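Local coordinates for protein probable porin (Pseudomonas aeruginosa, PDB 4FSP) that probably forms a beta-barrel pore of the OprD family in the outer membrane, through which small solutes would pass, at residues Gln321-Cys326 / Ser337-Tyr342; Glu360-Leu365 / Arg382-Arg387; Gly283-Ser288 / Glu317-Leu322. All coordinates share one frame; numbering follows the deposited sequence.

How the interactions relate
The three contacts lie close together on one wall of the barrel, where the strands follow each other as 278-288, 318-327, 336-346, 358-368 and 378-388. Interaction 3 pairs the first and second, interaction 1 the second and third, and interaction 2 the fourth and fifth. Interactions 1 and 3 share Gln-321 and Leu-322 on strand 318-327, with centres about 17 Å apart. Interactions 1 and 2 have centres about 10 Å apart and touch directly, Arg-341 NE meeting Asp-362 OD2 at 3.1 Å. Interactions 2 and 3 come no nearer than about 7 Å between nearest atoms. A bound C8E detergent lies against interaction 1, at Tyr-324.

Interaction 1. Residues Gln321-Cys326 / Ser337-Tyr342; sequences QLRYDC and SLMTRY. With C8E ((hydroxyethyloxy)tri(ethyloxy)octane), chain C.
Arg-323 passes over Met-339 at about a right angle, one face of its guanidinium lying on the thioether chain, with Arg-323 CZ 3.6 Å from Met-339 CG. Met-339 bends at chi2 and chi3, folding its chain beneath this flat cation. The arginine is fixed by Asp-325 on its own strand, which it grips side-on: NE reaches OD1 at 2.7 Å, in the guanidinium plane and on the syn lone pair, and NH2 reaches OD2 at 2.8 Å. Asp-325 runs alongside Met-339, and its OD2 comes within a tight 3.1 Å of Met-339 CG.

Arg-341 lies beside Arg-323 and points the same way, but their guanidinium planes are 84° apart. Arg-323 NH1 and Arg-341 NH1 approach to 3.6 Å, and one water accepts from both while donating to Gln-321 OE1, whose NE2 is held by Asn-305; Arg-341 NE also pairs with Asp-362 of the next strand.

The other face of the strand pair is mostly apolar. Leu-338 CD2 meets the edge of the Tyr-324 ring at CE2, 3.9 Å away, while the C8E alkyl chain runs over one ring face. Tyrosine suits this border because its ring takes the hydrocarbon while its OH is hydrogen-bonded to Gln-278 OE1. Six backbone hydrogen bonds join the antiparallel strands.

The chemistry thus divides by face: charges and water are consistent with a lining for the pore, and the side touched by detergent with contact to lipid. The shared water and the two aspartates would probably ease the repulsion between the neighbouring arginines.

Interaction 2. Residues Glu360-Leu365 / Arg382-Arg387; sequences ERDSDL and RNATYR
Asp-362 and Ala-384 meet at the tight part of this contact, where Asp-362 OD1 comes within 3.1 Å of Ala-384 CB. A small methyl suits a place opposite a carboxylate that leans across, its CG beside the backbone N (chi1 -63°). On the same face the extended Glu-360 crosses Tyr-386 at about a right angle, Glu-360 OE1 lying 3.9 Å from Tyr-386 CD1. Glu-360 also takes the N-H groups of Tyr-309 and Asn-310, and Asp-362 OD2 that of Gln-308 and Arg-341 NE.

Farther along, the fit loosens. Arg-382 NE stands 4.2 Å from Asp-364 OD2, too far for a salt bridge, and a water spans them, while Asp-364 OD1 pairs with Arg-366 NE on the same strand. The opposite face, with Arg-361, Ser-363, Asn-383 and Thr-385, is looser still and more exposed, Arg-361 most of all; the nearest side-chain approach there is Asn-383 CB to Ser-363 O, 4.1 Å. The four backbone hydrogen bonds fall at two hydrogen-bonded pairs, Arg-361 with Thr-385 and Ser-363 with Asn-383. This is an antiparallel beta hairpin of a porin barrel, with a loop including Gln-308 to Asn-310 packed on the face of Glu-360 and Asp-362, probably the pore side.

Interaction 3. Residues Gly283-Ser288 / Glu317-Leu322; sequences GYQRMS and ESSWQL
Tyr-284 turns the edge of its ring onto the face of the Trp-320 indole, an edge-to-face pair with the planes 51° apart. Tyr-284 CD1 sits over the middle of the indole, 3.4 Å from Trp-320 CE2, and Tyr-284 CB rests over the six-membered ring, making a CH-pi contact 4.2 Å from the centroid. Trp-320 lies under the tyrosine because its CG stands beside the backbone N (chi1 -75°), bringing the wide ring across to the neighbouring strand. Two broad aromatics suit a non-hydrogen-bonded pair, where the backbones form no direct N-H...O bond within the pair and the side chains lie close. Farther along, Arg-286 CD comes to 3.1 Å from Ser-318 OG; the small serine accommodates this bent arginine.

The strands 278-288 and 318-327 are antiparallel neighbours in the OprD-type barrel, and a long connection between them sends residues such as Asn-305 and Phe-312 back against their other face. There Gly-283, Gln-285, Ser-319 and Gln-321 meet it with small or polar groups. Gly-283 has no side chain to press on the Gln-321 amide beside it. Ser-319 OG lies 3.3 Å from Gln-285 CB and accepts from Asn-305. Gln-285, both donor and acceptor, uses OE1 for Ser-267 and the Asn-305 backbone N, and NE2 for the carbonyls of Asp-311 and Phe-312.

Five backbone hydrogen bonds run between the segments. The shortest takes Ser-319 N to Gln-285 O at 2.7 Å, whereas Gln-321 N meets Gly-283 O from 35° above the carbonyl plane, where the two CA atoms are only 4.6 Å apart. At the far end Met-287 N donates to Glu-317 O at 2.8 Å, just before strand 318-327 begins.

Interaction 1. Residues Gln321-Cys326 / Ser337-Tyr342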
loop_
_atom_site.group_PDB
_atom_site.type_symbol
_atom_site.label_atom_id
_atom_site.label_comp_id
_atom_site.label_asym_id
_atom_site.label_seq_id
_atom_site.Cartn_x
_atom_site.Cartn_y
_atom_site.Cartn_z
ATOM N N GLN A 321 -4.867 16.484 -8.280
ATOM C CA GLN A 321 -3.700 16.539 -7.414
ATOM C C GLN A 321 -2.531 17.161 -8.158
ATOM O O GLN A 321 -2.308 16.865 -9.342
ATOM C CB GLN A 321 -3.310 15.129 -6.921
ATOM C CG GLN A 321 -2.087 15.092 -5.967
ATOM C CD GLN A 321 -1.505 13.691 -5.774
ATOM O OE1 GLN A 321 -0.375 13.534 -5.300
ATOM N NE2 GLN A 321 -2.277 12.663 -6.147
ATOM N N LEU A 322 -1.803 18.033 -7.459
ATOM C CA LEU A 322 -0.495 18.510 -7.908
ATOM C C LEU A 322 0.517 18.060 -6.880
ATOM O O LEU A 322 0.265 18.132 -5.679
ATOM C CB LEU A 322 -0.443 20.035 -7.973
ATOM C CG LEU A 322 -0.854 20.784 -9.237
ATOM C CD1 LEU A 322 -1.447 19.855 -10.268
ATOM C CD2 LEU A 322 -1.830 21.903 -8.878
ATOM N N ARG A 323 1.674 17.619 -7.340
ATOM C CA ARG A 323 2.668 17.107 -6.418
ATOM C C ARG A 323 4.072 17.487 -6.879
ATOM O O ARG A 323 4.380 17.442 -8.068
ATOM C CB ARG A 323 2.526 15.586 -6.308
ATOM C CG ARG A 323 3.713 14.917 -5.657
ATOM C CD ARG A 323 3.502 13.427 -5.421
ATOM N NE ARG A 323 4.741 12.830 -4.933
ATOM C CZ ARG A 323 4.814 11.755 -4.153
ATOM N NH1 ARG A 323 3.707 11.132 -3.765
ATOM N NH2 ARG A 323 5.998 11.304 -3.763
ATOM N N TYR A 324 4.921 17.866 -5.932
ATOM C CA TYR A 324 6.304 18.154 -6.241
ATOM C C TYR A 324 7.225 17.371 -5.317
ATOM O O TYR A 324 7.047 17.400 -4.096
ATOM C CB TYR A 324 6.572 19.646 -6.071
ATOM C CG TYR A 324 8.035 20.002 -6.147
ATOM C CD1 TYR A 324 8.665 20.162 -7.372
ATOM C CD2 TYR A 324 8.784 20.194 -5.001
ATOM C CE1 TYR A 324 10.002 20.496 -7.459
ATOM C CE2 TYR A 324 10.131 20.532 -5.077
ATOM C CZ TYR A 324 10.730 20.684 -6.313
ATOM O OH TYR A 324 12.066 21.014 -6.416
ATOM N N ASP A 325 8.206 16.678 -5.896
ATOM C CA ASP A 325 9.250 16.014 -5.111
ATOM C C ASP A 325 10.605 16.615 -5.426
ATOM O O ASP A 325 10.855 17.033 -6.560
ATOM C CB ASP A 325 9.317 14.520 -5.424
ATOM C CG ASP A 325 8.065 13.786 -5.022
ATOM O OD1 ASP A 325 7.062 13.832 -5.779
ATOM O OD2 ASP A 325 8.084 13.155 -3.946
ATOM N N CYS A 326 11.476 16.644 -4.423
ATOM C CA CYS A 326 12.858 17.067 -4.616
ATOM C C CYS A 326 13.832 16.221 -3.808
ATOM O O CYS A 326 13.660 16.048 -2.599
ATOM C CB CYS A 326 13.038 18.542 -4.257
ATOM S SG CYS A 326 14.719 19.144 -4.536
ATOM N N SER A 337 15.380 14.653 1.389
ATOM C CA SER A 337 14.365 14.688 0.350
ATOM C C SER A 337 13.178 15.451 0.884
ATOM O O SER A 337 12.997 15.554 2.098
ATOM C CB SER A 337 13.921 13.278 -0.011
ATOM O OG SER A 337 13.445 12.605 1.148
ATOM N N LEU A 338 12.357 15.955 -0.028
ATOM C CA LEU A 338 11.178 16.711 0.338
ATOM C C LEU A 338 10.048 16.395 -0.644
ATOM O O LEU A 338 10.303 16.166 -1.827
ATOM C CB LEU A 338 11.533 18.197 0.357
ATOM C CG LEU A 338 10.522 19.322 0.163
ATOM C CD1 LEU A 338 11.043 20.578 0.863
ATOM C CD2 LEU A 338 10.326 19.600 -1.321
ATOM N N MET A 339 8.812 16.358 -0.151
ATOM C CA MET A 339 7.650 16.196 -1.026
ATOM C C MET A 339 6.514 17.081 -0.536
ATOM O O MET A 339 6.329 17.246 0.669
ATOM C CB MET A 339 7.199 14.726 -1.080
ATOM C CG MET A 339 5.991 14.451 -1.995
ATOM S SD MET A 339 4.365 14.816 -1.269
ATOM C CE MET A 339 4.083 13.304 -0.337
ATOM N N THR A 340 5.764 17.652 -1.475
ATOM C CA THR A 340 4.547 18.382 -1.150
ATOM C C THR A 340 3.490 18.055 -2.182
ATOM O O THR A 340 3.800 17.911 -3.362
ATOM C CB THR A 340 4.736 19.895 -1.239
ATOM O OG1 THR A 340 6.076 20.233 -0.869
ATOM C CG2 THR A 340 3.743 20.590 -0.320
ATOM N N ARG A 341 2.239 17.964 -1.751
ATOM C CA ARG A 341 1.157 17.692 -2.687
ATOM C C ARG A 341 -0.129 18.347 -2.218
ATOM O O ARG A 341 -0.359 18.550 -1.017
ATOM C CB ARG A 341 0.962 16.177 -2.881
ATOM C CG ARG A 341 0.763 15.405 -1.569
ATOM C CD ARG A 341 0.661 13.888 -1.813
ATOM N NE ARG A 341 0.555 13.146 -0.554
ATOM C CZ ARG A 341 0.652 11.826 -0.452
ATOM N NH1 ARG A 341 0.843 11.091 -1.539
ATOM N NH2 ARG A 341 0.556 11.242 0.734
ATOM N N TYR A 342 -0.970 18.680 -3.179
ATOM C CA TYR A 342 -2.233 19.314 -2.879
ATOM C C TYR A 342 -3.314 18.574 -3.651
ATOM O O TYR A 342 -3.144 18.277 -4.843
ATOM C CB TYR A 342 -2.177 20.799 -3.273
ATOM C CG TYR A 342 -3.495 21.501 -3.109
ATOM C CD1 TYR A 342 -3.929 21.912 -1.860
ATOM C CD2 TYR A 342 -4.306 21.755 -4.204
ATOM C CE1 TYR A 342 -5.146 22.553 -1.708
ATOM C CE2 TYR A 342 -5.517 22.396 -4.066
ATOM C CZ TYR A 342 -5.934 22.787 -2.816
ATOM O OH TYR A 342 -7.143 23.425 -2.673
HETATM C C1 C8E C . 6.626 23.949 -3.968
HETATM C C2 C8E C . 6.998 24.069 -5.444
HETATM C C3 C8E C . 8.512 24.145 -5.620
HETATM C C4 C8E C . 8.923 24.134 -7.091
HETATM C C5 C8E C . 10.429 24.341 -7.274
HETATM C C6 C8E C . 10.809 24.036 -8.717
HETATM C C7 C8E C . 12.229 24.432 -9.112
HETATM C C8 C8E C . 12.398 24.098 -10.593
HETATM O O9 C8E C . 13.459 24.788 -11.221
HETATM C C10 C8E C . 14.529 23.928 -11.539
HETATM C C11 C8E C . 14.467 23.523 -13.011
HETATM O O12 C8E C . 15.146 22.294 -13.180
HETATM O O HOH W 1 0.832 11.422 -4.312
HETATM O O HOH W 2 10.419 13.066 -2.593
#

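Interaction 2. Residues Glu360-Leu365 / Arg382-Arg387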
loop_
_atom_site.group_PDB
_atom_site.type_symbol
_atom_site.label_atom_id
_atom_site.label_comp_id
_atom_site.label_asym_id
_atom_site.label_seq_id
_atom_site.Cartn_x
_atom_site.Cartn_y
_atom_site.Cartn_z
ATOM N N GLU A 360 -6.902 18.775 0.704
ATOM C CA GLU A 360 -5.839 18.344 1.602
ATOM C C GLU A 360 -4.477 18.789 1.069
ATOM O O GLU A 360 -4.208 18.688 -0.135
ATOM C CB GLU A 360 -5.863 16.808 1.781
ATOM C CG GLU A 360 -4.783 16.278 2.753
ATOM C CD GLU A 360 -4.947 14.796 3.139
ATOM O OE1 GLU A 360 -6.080 14.255 3.078
ATOM O OE2 GLU A 360 -3.933 14.171 3.538
ATOM N N ARG A 361 -3.621 19.285 1.959
ATOM C CA ARG A 361 -2.229 19.566 1.611
ATOM C C ARG A 361 -1.320 18.740 2.506
ATOM O O ARG A 361 -1.409 18.816 3.738
ATOM C CB ARG A 361 -1.888 21.073 1.742
ATOM C CG ARG A 361 -0.401 21.353 2.068
ATOM C CD ARG A 361 0.021 22.777 1.769
ATOM N NE ARG A 361 0.210 22.986 0.335
ATOM C CZ ARG A 361 1.365 23.312 -0.239
ATOM N NH1 ARG A 361 2.458 23.488 0.494
ATOM N NH2 ARG A 361 1.419 23.469 -1.557
ATOM N N ASP A 362 -0.464 17.932 1.891
ATOM C CA ASP A 362 0.508 17.154 2.647
ATOM C C ASP A 362 1.877 17.707 2.335
ATOM O O ASP A 362 2.142 18.137 1.205
ATOM C CB ASP A 362 0.497 15.671 2.244
ATOM C CG ASP A 362 -0.825 14.991 2.532
ATOM O OD1 ASP A 362 -1.582 15.501 3.390
ATOM O OD2 ASP A 362 -1.104 13.944 1.891
ATOM N N SER A 363 2.737 17.692 3.347
ATOM C CA SER A 363 4.141 18.016 3.190
ATOM C C SER A 363 4.935 16.929 3.892
ATOM O O SER A 363 4.519 16.400 4.927
ATOM C CB SER A 363 4.455 19.379 3.801
ATOM O OG SER A 363 3.872 20.419 3.028
ATOM N N ASP A 364 6.085 16.595 3.333
ATOM C CA ASP A 364 6.846 15.454 3.797
ATOM C C ASP A 364 8.308 15.887 3.757
ATOM O O ASP A 364 8.782 16.409 2.745
ATOM C CB ASP A 364 6.517 14.276 2.868
ATOM C CG ASP A 364 7.419 13.080 3.049
ATOM O OD1 ASP A 364 8.657 13.213 2.918
ATOM O OD2 ASP A 364 6.872 11.978 3.273
ATOM N N LEU A 365 9.007 15.722 4.876
ATOM C CA LEU A 365 10.431 16.012 4.920
ATOM C C LEU A 365 11.168 14.819 5.507
ATOM O O LEU A 365 10.761 14.248 6.539
ATOM C CB LEU A 365 10.718 17.294 5.721
ATOM C CG LEU A 365 12.175 17.774 5.746
ATOM C CD1 LEU A 365 12.659 18.039 4.326
ATOM C CD2 LEU A 365 12.346 19.031 6.616
ATOM N N ARG A 382 5.831 13.859 8.444
ATOM C CA ARG A 382 4.690 13.995 7.533
ATOM C C ARG A 382 3.605 14.861 8.165
ATOM O O ARG A 382 3.033 14.520 9.212
ATOM C CB ARG A 382 4.139 12.618 7.134
ATOM C CG ARG A 382 5.219 11.669 6.629
ATOM C CD ARG A 382 4.663 10.276 6.353
ATOM N NE ARG A 382 3.632 10.312 5.319
ATOM C CZ ARG A 382 2.499 9.620 5.368
ATOM N NH1 ARG A 382 2.254 8.816 6.407
ATOM N NH2 ARG A 382 1.618 9.726 4.378
ATOM N N ASN A 383 3.339 15.994 7.527
ATOM C CA ASN A 383 2.360 16.937 8.031
ATOM C C ASN A 383 1.188 17.079 7.072
ATOM O O ASN A 383 1.375 17.071 5.862
ATOM C CB ASN A 383 3.020 18.291 8.262
ATOM C CG ASN A 383 2.017 19.390 8.494
ATOM O OD1 ASN A 383 1.547 20.024 7.548
ATOM N ND2 ASN A 383 1.688 19.631 9.757
ATOM N N ALA A 384 -0.023 17.210 7.605
ATOM C CA ALA A 384 -1.193 17.319 6.741
ATOM C C ALA A 384 -2.246 18.271 7.261
ATOM O O ALA A 384 -2.470 18.382 8.469
ATOM C CB ALA A 384 -1.810 15.959 6.496
ATOM N N THR A 385 -2.900 18.940 6.317
ATOM C CA THR A 385 -4.047 19.777 6.594
ATOM C C THR A 385 -5.202 19.284 5.741
ATOM O O THR A 385 -5.084 19.215 4.509
ATOM C CB THR A 385 -3.767 21.239 6.202
ATOM O OG1 THR A 385 -2.688 21.749 6.996
ATOM C CG2 THR A 385 -5.005 22.072 6.432
ATOM N N TYR A 386 -6.312 18.946 6.392
ATOM C CA TYR A 386 -7.494 18.431 5.698
ATOM C C TYR A 386 -8.743 19.219 6.060
ATOM O O TYR A 386 -9.097 19.346 7.232
ATOM C CB TYR A 386 -7.716 16.952 6.025
ATOM C CG TYR A 386 -9.040 16.394 5.537
ATOM C CD1 TYR A 386 -9.270 16.178 4.191
ATOM C CD2 TYR A 386 -10.055 16.073 6.430
ATOM C CE1 TYR A 386 -10.468 15.663 3.743
ATOM C CE2 TYR A 386 -11.265 15.548 5.988
ATOM C CZ TYR A 386 -11.459 15.344 4.640
ATOM O OH TYR A 386 -12.649 14.830 4.167
ATOM N N ARG A 387 -9.410 19.726 5.033
ATOM C CA ARG A 387 -10.628 20.491 5.197
ATOM C C ARG A 387 -11.720 19.842 4.358
ATOM O O ARG A 387 -11.499 19.514 3.189
ATOM C CB ARG A 387 -10.409 21.935 4.730
ATOM C CG ARG A 387 -9.307 22.666 5.469
ATOM C CD ARG A 387 -9.650 22.839 6.939
ATOM N NE ARG A 387 -8.571 23.483 7.680
ATOM C CZ ARG A 387 -7.706 22.841 8.460
ATOM N NH1 ARG A 387 -7.789 21.522 8.608
ATOM N NH2 ARG A 387 -6.754 23.521 9.091
HETATM O O HOH W 3 4.125 10.785 2.847
#

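Interaction 3. Residues Gly283-Ser288 / Glu317-Leu322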
loop_
_atom_site.group_PDB
_atom_site.type_symbol
_atom_site.label_atom_id
_atom_site.label_comp_id
_atom_site.label_asym_id
_atom_site.label_seq_id
_atom_site.Cartn_x
_atom_site.Cartn_y
_atom_site.Cartn_z
ATOM N N GLY A 283 -2.333 14.392 -10.786
ATOM C CA GLY A 283 -3.158 13.217 -10.564
ATOM C C GLY A 283 -4.607 13.604 -10.749
ATOM O O GLY A 283 -4.983 14.763 -10.504
ATOM N N TYR A 284 -5.417 12.655 -11.208
ATOM C CA TYR A 284 -6.840 12.907 -11.364
ATOM C C TYR A 284 -7.624 11.672 -11.003
ATOM O O TYR A 284 -7.201 10.546 -11.274
ATOM C CB TYR A 284 -7.184 13.336 -12.793
ATOM C CG TYR A 284 -8.674 13.492 -13.028
ATOM C CD1 TYR A 284 -9.358 14.618 -12.590
ATOM C CD2 TYR A 284 -9.402 12.499 -13.663
ATOM C CE1 TYR A 284 -10.728 14.750 -12.791
ATOM C CE2 TYR A 284 -10.768 12.628 -13.871
ATOM C CZ TYR A 284 -11.422 13.750 -13.437
ATOM O OH TYR A 284 -12.776 13.867 -13.652
ATOM N N GLN A 285 -8.797 11.877 -10.419
ATOM C CA GLN A 285 -9.534 10.759 -9.842
ATOM C C GLN A 285 -11.019 11.052 -9.848
ATOM O O GLN A 285 -11.437 12.198 -9.626
ATOM C CB GLN A 285 -9.027 10.508 -8.419
ATOM C CG GLN A 285 -9.719 9.400 -7.652
ATOM C CD GLN A 285 -8.905 8.980 -6.427
ATOM O OE1 GLN A 285 -7.802 8.415 -6.552
ATOM N NE2 GLN A 285 -9.436 9.272 -5.236
ATOM N N ARG A 286 -11.812 10.014 -10.090
ATOM C CA ARG A 286 -13.245 10.188 -10.224
ATOM C C ARG A 286 -13.963 8.956 -9.732
ATOM O O ARG A 286 -13.597 7.846 -10.097
ATOM C CB ARG A 286 -13.606 10.424 -11.691
ATOM C CG ARG A 286 -15.083 10.329 -11.972
ATOM C CD ARG A 286 -15.655 11.647 -12.363
ATOM N NE ARG A 286 -16.279 11.608 -13.680
ATOM C CZ ARG A 286 -17.379 12.279 -14.001
ATOM N NH1 ARG A 286 -17.992 13.044 -13.106
ATOM N NH2 ARG A 286 -17.867 12.184 -15.222
ATOM N N MET A 287 -14.983 9.157 -8.903
ATOM C CA MET A 287 -15.821 8.060 -8.442
ATOM C C MET A 287 -17.179 8.141 -9.148
ATOM O O MET A 287 -17.839 9.188 -9.121
ATOM C CB MET A 287 -16.017 8.165 -6.918
ATOM C CG MET A 287 -14.727 8.127 -6.112
ATOM S SD MET A 287 -13.942 6.505 -6.203
ATOM C CE MET A 287 -12.341 6.955 -6.864
ATOM N N SER A 288 -17.612 7.055 -9.779
ATOM C CA SER A 288 -18.937 7.061 -10.397
ATOM C C SER A 288 -19.765 5.882 -9.939
ATOM O O SER A 288 -19.217 4.869 -9.487
ATOM C CB SER A 288 -18.850 7.057 -11.928
ATOM O OG SER A 288 -18.277 8.266 -12.382
ATOM N N GLU A 317 -17.433 11.688 -6.283
ATOM C CA GLU A 317 -16.362 12.676 -6.150
ATOM C C GLU A 317 -15.253 12.635 -7.224
ATOM O O GLU A 317 -14.653 11.585 -7.511
ATOM C CB GLU A 317 -15.736 12.595 -4.758
ATOM C CG GLU A 317 -14.657 13.641 -4.508
ATOM C CD GLU A 317 -14.117 13.582 -3.083
ATOM O OE1 GLU A 317 -14.323 12.548 -2.399
ATOM O OE2 GLU A 317 -13.496 14.578 -2.649
ATOM N N SER A 318 -14.998 13.808 -7.798
ATOM C CA SER A 318 -13.866 14.061 -8.684
ATOM C C SER A 318 -12.790 14.802 -7.907
ATOM O O SER A 318 -13.110 15.658 -7.078
ATOM C CB SER A 318 -14.300 14.980 -9.833
ATOM O OG SER A 318 -15.137 14.295 -10.740
ATOM N N SER A 319 -11.519 14.518 -8.193
ATOM C CA SER A 319 -10.431 15.228 -7.515
ATOM C C SER A 319 -9.192 15.397 -8.392
ATOM O O SER A 319 -8.926 14.572 -9.280
ATOM C CB SER A 319 -10.048 14.493 -6.223
ATOM O OG SER A 319 -9.599 13.177 -6.523
ATOM N N TRP A 320 -8.434 16.460 -8.118
ATOM C CA TRP A 320 -7.193 16.772 -8.836
ATOM C C TRP A 320 -6.065 16.851 -7.843
ATOM O O TRP A 320 -6.269 17.287 -6.709
ATOM C CB TRP A 320 -7.287 18.144 -9.515
ATOM C CG TRP A 320 -8.127 18.163 -10.730
ATOM C CD1 TRP A 320 -9.436 18.545 -10.822
ATOM C CD2 TRP A 320 -7.721 17.783 -12.054
ATOM N NE1 TRP A 320 -9.869 18.426 -12.125
ATOM C CE2 TRP A 320 -8.837 17.962 -12.900
ATOM C CE3 TRP A 320 -6.522 17.313 -12.604
ATOM C CZ2 TRP A 320 -8.788 17.683 -14.266
ATOM C CZ3 TRP A 320 -6.475 17.038 -13.961
ATOM C CH2 TRP A 320 -7.600 17.222 -14.775
ATOM N N GLN A 321 -4.867 16.484 -8.280
ATOM C CA GLN A 321 -3.700 16.539 -7.414
ATOM C C GLN A 321 -2.531 17.161 -8.158
ATOM O O GLN A 321 -2.308 16.865 -9.342
ATOM C CB GLN A 321 -3.310 15.129 -6.921
ATOM C CG GLN A 321 -2.087 15.092 -5.967
ATOM C CD GLN A 321 -1.505 13.691 -5.774
ATOM O OE1 GLN A 321 -0.375 13.534 -5.300
ATOM N NE2 GLN A 321 -2.277 12.663 -6.147
ATOM N N LEU A 322 -1.803 18.033 -7.459
ATOM C CA LEU A 322 -0.495 18.510 -7.908
ATOM C C LEU A 322 0.517 18.060 -6.880
ATOM O O LEU A 322 0.265 18.132 -5.679
ATOM C CB LEU A 322 -0.443 20.035 -7.973
ATOM C CG LEU A 322 -0.854 20.784 -9.237
ATOM C CD1 LEU A 322 -1.447 19.855 -10.268
ATOM C CD2 LEU A 322 -1.830 21.903 -8.878
#